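Side-chain contacts in DHHA1 domain protein (Clostridium perfringens, PDB 3KEW), which binds zinc and is probably an alanyl-tRNA editing protein, related to the editing domains of alanyl- and threonyl-tRNA synthetases: residues A[90-95]-A[203-208]; A[96-101]-A[193-198]; A[103-108]-A[114-119]. All coordinates share one frame; numbering follows the deposited sequence.

Contact 1. Residues A[90-95]-A[203-208]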
loop_
_atom_site.group_PDB
_atom_site.type_symbol
_atom_site.label_atom_id
_atom_site.label_comp_id
_atom_site.label_asym_id
_atom_site.label_seq_id
_atom_site.Cartn_x
_atom_site.Cartn_y
_atom_site.Cartn_z
ATOM N N ARG A 90 0.207 5.077 -11.062
ATOM C CA ARG A 90 0.504 3.741 -10.571
ATOM C C ARG A 90 0.550 3.703 -9.043
ATOM O O ARG A 90 0.001 2.794 -8.425
ATOM C CB ARG A 90 1.843 3.278 -11.128
ATOM C CG ARG A 90 2.248 1.877 -10.724
ATOM C CD ARG A 90 3.686 1.598 -11.129
ATOM N NE ARG A 90 4.210 0.400 -10.475
ATOM C CZ ARG A 90 4.166 -0.823 -10.995
ATOM N NH1 ARG A 90 3.630 -1.030 -12.195
ATOM N NH2 ARG A 90 4.666 -1.842 -10.314
ATOM N N ARG A 91 1.228 4.688 -8.461
ATOM C CA ARG A 91 1.400 4.813 -7.014
ATOM C C ARG A 91 0.048 4.843 -6.347
ATOM O O ARG A 91 -0.235 4.038 -5.463
ATOM C CB ARG A 91 2.052 6.158 -6.699
ATOM C CG ARG A 91 3.204 6.154 -5.791
ATOM C CD ARG A 91 3.058 5.430 -4.471
ATOM N NE ARG A 91 4.355 5.602 -3.832
ATOM C CZ ARG A 91 4.597 6.460 -2.848
ATOM N NH1 ARG A 91 3.615 7.163 -2.308
ATOM N NH2 ARG A 91 5.821 6.580 -2.372
ATOM N N PHE A 92 -0.751 5.824 -6.760
ATOM C CA PHE A 92 -2.023 6.142 -6.124
ATOM C C PHE A 92 -3.031 5.005 -6.303
ATOM O O PHE A 92 -3.793 4.693 -5.381
ATOM C CB PHE A 92 -2.568 7.477 -6.656
ATOM C CG PHE A 92 -3.639 8.084 -5.788
ATOM C CD1 PHE A 92 -3.398 8.330 -4.436
ATOM C CD2 PHE A 92 -4.887 8.405 -6.317
ATOM C CE1 PHE A 92 -4.385 8.884 -3.616
ATOM C CE2 PHE A 92 -5.881 8.961 -5.509
ATOM C CZ PHE A 92 -5.624 9.200 -4.152
ATOM N N ASP A 93 -3.020 4.383 -7.481
ATOM C CA ASP A 93 -3.856 3.204 -7.743
ATOM C C ASP A 93 -3.636 2.126 -6.682
ATOM O O ASP A 93 -4.589 1.664 -6.064
ATOM C CB ASP A 93 -3.593 2.630 -9.142
ATOM C CG ASP A 93 -4.334 1.324 -9.385
ATOM O OD1 ASP A 93 -5.570 1.300 -9.214
ATOM O OD2 ASP A 93 -3.678 0.319 -9.743
ATOM N N GLY A 94 -2.370 1.767 -6.459
ATOM C CA GLY A 94 -1.991 0.797 -5.433
ATOM C C GLY A 94 -2.322 1.243 -4.020
ATOM O O GLY A 94 -2.723 0.423 -3.201
ATOM N N MET A 95 -2.155 2.537 -3.739
ATOM C CA MET A 95 -2.548 3.110 -2.442
ATOM C C MET A 95 -4.049 2.893 -2.174
ATOM O O MET A 95 -4.431 2.459 -1.080
ATOM C CB MET A 95 -2.195 4.610 -2.360
ATOM C CG MET A 95 -0.673 4.957 -2.303
ATOM S SD MET A 95 -0.228 6.702 -2.482
ATOM C CE MET A 95 -0.736 7.277 -0.857
ATOM N N THR A 203 -9.908 8.278 4.204
ATOM C CA THR A 203 -10.805 7.399 3.429
ATOM C C THR A 203 -11.446 8.096 2.210
ATOM O O THR A 203 -11.796 7.431 1.229
ATOM C CB THR A 203 -11.891 6.735 4.313
ATOM O OG1 THR A 203 -12.677 7.748 4.957
ATOM C CG2 THR A 203 -11.254 5.797 5.382
ATOM N N ARG A 204 -11.578 9.427 2.261
ATOM C CA ARG A 204 -12.115 10.213 1.131
ATOM C C ARG A 204 -11.281 10.049 -0.136
ATOM O O ARG A 204 -11.826 10.033 -1.241
ATOM C CB ARG A 204 -12.253 11.696 1.507
ATOM C CG ARG A 204 -12.878 12.632 0.462
ATOM C CD ARG A 204 -14.231 12.159 -0.070
ATOM N NE ARG A 204 -14.690 12.981 -1.192
ATOM C CZ ARG A 204 -14.324 12.815 -2.465
ATOM N NH1 ARG A 204 -13.480 11.847 -2.815
ATOM N NH2 ARG A 204 -14.809 13.625 -3.396
ATOM N N ASP A 205 -9.965 9.894 0.037
ATOM C CA ASP A 205 -9.040 9.610 -1.068
ATOM C C ASP A 205 -9.350 8.350 -1.881
ATOM O O ASP A 205 -8.868 8.206 -3.005
ATOM C CB ASP A 205 -7.603 9.539 -0.549
ATOM C CG ASP A 205 -6.897 10.885 -0.571
ATOM O OD1 ASP A 205 -5.654 10.894 -0.675
ATOM O OD2 ASP A 205 -7.574 11.934 -0.497
ATOM N N LEU A 206 -10.153 7.443 -1.320
ATOM C CA LEU A 206 -10.611 6.257 -2.049
ATOM C C LEU A 206 -11.627 6.540 -3.155
ATOM O O LEU A 206 -11.779 5.721 -4.056
ATOM C CB LEU A 206 -11.213 5.243 -1.085
ATOM C CG LEU A 206 -10.427 4.061 -0.526
ATOM C CD1 LEU A 206 -8.938 4.208 -0.701
ATOM C CD2 LEU A 206 -10.783 3.923 0.933
ATOM N N GLN A 207 -12.326 7.678 -3.056
ATOM C CA GLN A 207 -13.389 8.132 -3.991
ATOM C C GLN A 207 -14.660 7.298 -3.857
ATOM O O GLN A 207 -15.703 7.793 -3.413
ATOM C CB GLN A 207 -12.939 8.165 -5.472
ATOM C CG GLN A 207 -11.651 8.945 -5.793
ATOM C CD GLN A 207 -11.128 8.647 -7.212
ATOM O OE1 GLN A 207 -11.906 8.452 -8.148
ATOM N NE2 GLN A 207 -9.814 8.605 -7.365
ATOM N N VAL A 208 -14.546 6.029 -4.242
ATOM C CA VAL A 208 -15.646 5.072 -4.261
ATOM C C VAL A 208 -15.067 3.644 -4.225
ATOM O O VAL A 208 -13.948 3.401 -4.686
ATOM C CB VAL A 208 -16.574 5.322 -5.504
ATOM C CG1 VAL A 208 -15.850 5.021 -6.812
ATOM C CG2 VAL A 208 -17.900 4.574 -5.399
#
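The backbone oxygen of D205 meets helix 88-112 in two ways: it accepts a hydrogen bond from the side-chain amide of Q96, and it lies 3.6 Å from CZ of F92. This aromatic approach is oblique to the ring. No hydrogen bond joins 90-95 to 203-208 directly, so the contact illustrates how an aromatic side chain can bridge a helix and a loop, several of whose polar atoms (D205 O and OD1, Q207 NE2) are bonded to other residues.

F92 reaches across with CG anti to its backbone N (chi1 -163°), which carries the far end of the ring to the loop although its CB is not aimed there. D205 meets that end with CB, 4.1 Å from F92 CZ, and with its carboxylate, whose OD1 is 3.8 Å from F92 CE1. The carboxylate stands almost upright to the ring, the planes 77° apart. Because Y12 also binds OD1 through its hydroxyl, the carboxylate is held from outside the pair. At another point of the ring, near its plane and at its edge, Q207 NE2 approaches F92 CE2 at 4.4 Å; this amide gives its hydrogen bond to N229.

Two local backbone bonds help to shape the loop, as does the side chain of N202, which accepts from D205 N. A short 3-10 turn is marked by the 3.0 Å bond from L206 N to T203 O, and a classic gamma turn follows, centred on Q207 and closed by V208 N to L206 O at 2.8 Å.

In the fold, W88 lies beside F92 on the same helix with its ring inclined only about 20° to it. L206 packs on L99 and L103 of helix 88-112 and on I150 of helix 136-152, just before the chain enters strand 209-217.

Contact 2. Residues A[96-101]-A[193-198]. With ZN (zinc ion), chain C.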
loop_
_atom_site.group_PDB
_atom_site.type_symbol
_atom_site.label_atom_id
_atom_site.label_comp_id
_atom_site.label_asym_id
_atom_site.label_seq_id
_atom_site.Cartn_x
_atom_site.Cartn_y
_atom_site.Cartn_z
ATOM N N GLN A 96 -4.881 3.187 -3.179
ATOM C CA GLN A 96 -6.349 3.039 -3.086
ATOM C C GLN A 96 -6.812 1.588 -2.920
ATOM O O GLN A 96 -7.669 1.302 -2.073
ATOM C CB GLN A 96 -7.057 3.680 -4.294
ATOM C CG GLN A 96 -6.980 5.199 -4.325
ATOM C CD GLN A 96 -7.608 5.799 -5.559
ATOM O OE1 GLN A 96 -7.299 5.408 -6.686
ATOM N NE2 GLN A 96 -8.479 6.773 -5.357
ATOM N N GLN A 97 -6.244 0.668 -3.707
ATOM C CA GLN A 97 -6.618 -0.763 -3.602
ATOM C C GLN A 97 -6.273 -1.376 -2.262
ATOM O O GLN A 97 -7.012 -2.225 -1.762
ATOM C CB GLN A 97 -5.993 -1.617 -4.707
ATOM C CG GLN A 97 -6.183 -1.111 -6.121
ATOM C CD GLN A 97 -7.537 -0.459 -6.382
ATOM O OE1 GLN A 97 -8.592 -1.076 -6.197
ATOM N NE2 GLN A 97 -7.505 0.794 -6.845
ATOM N N HIS A 98 -5.150 -0.947 -1.683
ATOM C CA HIS A 98 -4.696 -1.486 -0.404
ATOM C C HIS A 98 -5.562 -0.985 0.750
ATOM O O HIS A 98 -6.003 -1.780 1.578
ATOM C CB HIS A 98 -3.220 -1.144 -0.166
ATOM C CG HIS A 98 -2.541 -2.022 0.841
ATOM N ND1 HIS A 98 -1.176 -2.205 0.853
ATOM C CD2 HIS A 98 -3.029 -2.769 1.864
ATOM C CE1 HIS A 98 -0.850 -3.017 1.843
ATOM N NE2 HIS A 98 -1.956 -3.375 2.470
ATOM N N LEU A 99 -5.780 0.328 0.820
ATOM C CA LEU A 99 -6.664 0.889 1.841
ATOM C C LEU A 99 -8.100 0.384 1.633
ATOM O O LEU A 99 -8.804 0.111 2.598
ATOM C CB LEU A 99 -6.605 2.436 1.864
ATOM C CG LEU A 99 -7.592 3.181 2.794
ATOM C CD1 LEU A 99 -7.402 2.786 4.251
ATOM C CD2 LEU A 99 -7.512 4.696 2.669
ATOM N N GLY A 100 -8.519 0.266 0.373
ATOM C CA GLY A 100 -9.799 -0.350 0.021
ATOM C C GLY A 100 -10.022 -1.711 0.673
ATOM O O GLY A 100 -11.078 -1.955 1.262
ATOM N N GLN A 101 -9.013 -2.581 0.593
ATOM C CA GLN A 101 -9.027 -3.862 1.305
ATOM C C GLN A 101 -9.163 -3.706 2.819
ATOM O O GLN A 101 -10.010 -4.365 3.425
ATOM C CB GLN A 101 -7.790 -4.692 0.977
ATOM C CG GLN A 101 -7.726 -6.031 1.719
ATOM C CD GLN A 101 -6.791 -5.973 2.897
ATOM O OE1 GLN A 101 -5.624 -5.638 2.731
ATOM N NE2 GLN A 101 -7.302 -6.276 4.101
ATOM N N ASN A 193 -4.242 -2.195 12.161
ATOM C CA ASN A 193 -3.456 -3.427 11.762
ATOM C C ASN A 193 -1.933 -3.082 11.448
ATOM O O ASN A 193 -1.617 -2.062 10.904
ATOM C CB ASN A 193 -4.066 -4.079 10.515
ATOM C CG ASN A 193 -5.548 -4.377 10.658
ATOM O OD1 ASN A 193 -5.942 -5.434 11.147
ATOM N ND2 ASN A 193 -6.374 -3.450 10.204
ATOM N N ALA A 194 -1.122 -4.095 11.652
ATOM C CA ALA A 194 0.264 -3.974 11.260
ATOM C C ALA A 194 0.302 -4.126 9.749
ATOM O O ALA A 194 -0.258 -5.078 9.199
ATOM C CB ALA A 194 1.115 -5.033 11.946
ATOM N N CYS A 195 0.918 -3.152 9.088
ATOM C CA CYS A 195 0.990 -3.121 7.629
ATOM C C CYS A 195 2.205 -2.330 7.159
ATOM O O CYS A 195 2.473 -1.243 7.664
ATOM C CB CYS A 195 -0.287 -2.506 7.029
ATOM S SG CYS A 195 -0.310 -2.581 5.247
ATOM N N CYS A 196 2.913 -2.890 6.180
ATOM C CA CYS A 196 4.063 -2.257 5.527
ATOM C C CYS A 196 3.657 -1.529 4.247
ATOM O O CYS A 196 4.516 -1.100 3.464
ATOM C CB CYS A 196 5.111 -3.318 5.162
ATOM S SG CYS A 196 5.884 -4.108 6.572
ATOM N N GLY A 197 2.353 -1.409 4.015
ATOM C CA GLY A 197 1.864 -0.727 2.824
ATOM C C GLY A 197 2.039 0.780 2.875
ATOM O O GLY A 197 2.339 1.354 3.928
ATOM N N VAL A 198 1.876 1.405 1.715
ATOM C CA VAL A 198 1.774 2.858 1.590
ATOM C C VAL A 198 0.307 3.218 1.303
ATOM O O VAL A 198 -0.233 2.901 0.236
ATOM C CB VAL A 198 2.769 3.403 0.515
ATOM C CG1 VAL A 198 2.438 4.841 0.105
ATOM C CG2 VAL A 198 4.207 3.324 1.057
HETATM ZN ZN ZN C . -2.152 -4.259 4.611
HETATM O O HOH W 1 -3.755 -5.909 4.299
HETATM O O HOH W 2 -2.095 -5.338 6.569
HETATM O O HOH W 3 -0.561 -5.925 3.900
#
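Around the imidazole of H98, both C195 SG and G197 CA stand obliquely, while NE2 is turned to the zinc ion. The sulfur lies 4.0 Å from the ring centroid, 52° off its normal, and G197 CA comes to 3.7 Å from H98 CE1. With CG anti to the backbone N (chi1 -160°), H98 swings its ring off helix 88-112 toward the loop. Its rotation is fixed at two ends: ND1 is hydrogen-bonded to Q46, whose OE1 also receives the backbone N-H of V198, and NE2 binds zinc at 2.3 Å. Q46 thus acts as a second-shell residue that orients a first-shell ligand.

The cysteine side is built in a comparable manner. C195 SG binds zinc at 2.6 Å and also accepts the backbone N-H of G197 at 3.2 Å, so that metal and N-H together fix its position. H102 is the third protein ligand, and three waters complete a six-coordinate shell. Water 2 lies opposite H98 NE2 and donates to A194 O, whereas water 1 lies opposite C195 SG and donates to Q101 OE1. Both segments therefore hold the metal's waters as well as the metal.

Here a helix supplies two histidines in an H-x3-H pattern and a loop following a strand adds a cysteine. Such a site is consistent with the zinc-bearing editing site of alanyl-tRNA synthetase and free-standing alanyl-tRNA editing proteins; threonyl-tRNA synthetase shares the domain family.

Contact 3. Residues A[103-108]-A[114-119]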
loop_
_atom_site.group_PDB
_atom_site.type_symbol
_atom_site.label_atom_id
_atom_site.label_comp_id
_atom_site.label_asym_id
_atom_site.label_seq_id
_atom_site.Cartn_x
_atom_site.Cartn_y
_atom_site.Cartn_z
ATOM N N LEU A 103 -10.326 -1.204 4.533
ATOM C CA LEU A 103 -11.637 -0.617 4.815
ATOM C C LEU A 103 -12.757 -1.665 4.831
ATOM O O LEU A 103 -13.533 -1.746 5.795
ATOM C CB LEU A 103 -11.943 0.511 3.819
ATOM C CG LEU A 103 -13.270 1.254 4.000
ATOM C CD1 LEU A 103 -13.352 1.938 5.363
ATOM C CD2 LEU A 103 -13.465 2.260 2.871
ATOM N N LEU A 104 -12.813 -2.472 3.775
ATOM C CA LEU A 104 -13.791 -3.555 3.638
ATOM C C LEU A 104 -13.648 -4.561 4.765
ATOM O O LEU A 104 -14.640 -4.918 5.414
ATOM C CB LEU A 104 -13.630 -4.278 2.294
ATOM C CG LEU A 104 -14.166 -3.614 1.030
ATOM C CD1 LEU A 104 -13.715 -4.402 -0.222
ATOM C CD2 LEU A 104 -15.687 -3.455 1.038
ATOM N N SER A 105 -12.405 -4.977 5.016
ATOM C CA SER A 105 -12.092 -5.912 6.087
ATOM C C SER A 105 -12.620 -5.390 7.426
ATOM O O SER A 105 -13.258 -6.136 8.172
ATOM C CB SER A 105 -10.579 -6.158 6.156
ATOM O OG SER A 105 -10.168 -6.968 5.061
ATOM N N GLY A 106 -12.390 -4.100 7.679
ATOM C CA GLY A 106 -12.809 -3.429 8.915
ATOM C C GLY A 106 -14.313 -3.289 9.029
ATOM O O GLY A 106 -14.862 -3.380 10.133
ATOM N N CYS A 107 -14.977 -3.077 7.891
ATOM C CA CYS A 107 -16.446 -3.008 7.831
ATOM C C CYS A 107 -17.085 -4.376 8.065
ATOM O O CYS A 107 -18.036 -4.495 8.838
ATOM C CB CYS A 107 -16.932 -2.425 6.498
ATOM S SG CYS A 107 -16.665 -0.673 6.323
ATOM N N PHE A 108 -16.556 -5.407 7.407
ATOM C CA PHE A 108 -17.021 -6.774 7.647
ATOM C C PHE A 108 -16.942 -7.210 9.109
ATOM O O PHE A 108 -17.867 -7.843 9.610
ATOM C CB PHE A 108 -16.287 -7.763 6.768
ATOM C CG PHE A 108 -16.889 -7.915 5.407
ATOM C CD1 PHE A 108 -18.122 -8.545 5.242
ATOM C CD2 PHE A 108 -16.226 -7.440 4.288
ATOM C CE1 PHE A 108 -18.676 -8.695 3.978
ATOM C CE2 PHE A 108 -16.777 -7.587 3.017
ATOM C CZ PHE A 108 -18.007 -8.218 2.869
ATOM N N ALA A 114 -17.139 -10.658 11.052
ATOM C CA ALA A 114 -16.549 -11.554 10.069
ATOM C C ALA A 114 -15.067 -11.239 9.850
ATOM O O ALA A 114 -14.702 -10.095 9.556
ATOM C CB ALA A 114 -17.315 -11.472 8.771
ATOM N N ASN A 115 -14.223 -12.264 9.980
ATOM C CA ASN A 115 -12.778 -12.092 9.935
ATOM C C ASN A 115 -12.226 -12.242 8.522
ATOM O O ASN A 115 -12.823 -12.910 7.704
ATOM C CB ASN A 115 -12.107 -13.095 10.884
ATOM C CG ASN A 115 -12.358 -12.766 12.338
ATOM O OD1 ASN A 115 -11.693 -11.903 12.913
ATOM N ND2 ASN A 115 -13.326 -13.444 12.940
ATOM N N THR A 116 -11.096 -11.588 8.264
ATOM C CA THR A 116 -10.339 -11.697 7.011
ATOM C C THR A 116 -9.240 -12.739 7.212
ATOM O O THR A 116 -8.641 -12.829 8.299
ATOM C CB THR A 116 -9.725 -10.321 6.635
ATOM O OG1 THR A 116 -10.789 -9.380 6.472
ATOM C CG2 THR A 116 -8.864 -10.371 5.327
ATOM N N CYS A 117 -9.001 -13.540 6.177
ATOM C CA CYS A 117 -7.973 -14.566 6.225
ATOM C C CYS A 117 -7.049 -14.526 5.006
ATOM O O CYS A 117 -6.141 -15.337 4.886
ATOM C CB CYS A 117 -8.608 -15.955 6.390
ATOM S SG CYS A 117 -9.753 -16.435 5.078
ATOM N N GLY A 118 -7.269 -13.564 4.118
ATOM C CA GLY A 118 -6.418 -13.397 2.939
ATOM C C GLY A 118 -6.760 -12.172 2.124
ATOM O O GLY A 118 -7.840 -11.596 2.279
ATOM N N PHE A 119 -5.828 -11.774 1.261
ATOM C CA PHE A 119 -6.003 -10.638 0.338
ATOM C C PHE A 119 -5.018 -10.750 -0.817
ATOM O O PHE A 119 -3.956 -11.353 -0.684
ATOM C CB PHE A 119 -5.859 -9.268 1.033
ATOM C CG PHE A 119 -4.697 -9.177 2.005
ATOM C CD1 PHE A 119 -3.436 -8.782 1.573
ATOM C CD2 PHE A 119 -4.884 -9.456 3.364
ATOM C CE1 PHE A 119 -2.364 -8.696 2.466
ATOM C CE2 PHE A 119 -3.823 -9.371 4.269
ATOM C CZ PHE A 119 -2.558 -8.987 3.817
HETATM O O HOH W 4 -12.665 -8.678 8.417
#
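Backbone geometry sets this contact: A114 N donates to F108 O at 3.2 Å with an N-H...O angle of 159°, as the chain turns back from helix 88-112 toward strand 116-121. Beside this bond, CB of F108 and CB of A114 make an apolar contact at 4.3 Å, and the phenyl ring leads away from the strand segment.

Farther along, two hydroxyls come together. S105 OG and T116 OG1 are 2.9 Å apart, and S105 OG is hydrogen-bonded to Q101 O one helical turn back; the one serine proton has both oxygens within reach, so its share for T116 is open. T116 keeps OG1 anti to its carbonyl carbon (chi1 -60°), facing the helix, while its CG2 reaches S105 OG at 3.7 Å.

A single water then joins what the protein atoms leave apart. Water 4 accepts from T116 OG1 at 2.8 Å and donates to both S105 O, at 2.6 Å, and A114 O, at 2.7 Å. It thus bridges two carbonyl oxygens that cannot bond to each other and ties in the T116 hydroxyl.

The surroundings complete the example: A114 and T116 both touch I130 of strand 126-131, which pairs with 116-121, and F108 inserts its ring among I130, I223 of strand 220-227 and A142 of helix 136-152.

In the fold
From the N terminus the chain first forms the six-stranded barrel, then enters helix 88-112, which serves all three contacts in turn. Contact 3 closes first, a short loop in which the later turns of the helix meet the start of strand 116-121 and the residues just before it. The chain then runs through helix 136-152 and the three-stranded sheet before contact 2 brings the loop after strand 191-194 back to the middle of the helix. Contact 1 closes the longest loop, at the helix start, just ahead of strand 209-217. The three loops lie one within another without crossing, and Q96 links contacts 1 and 2.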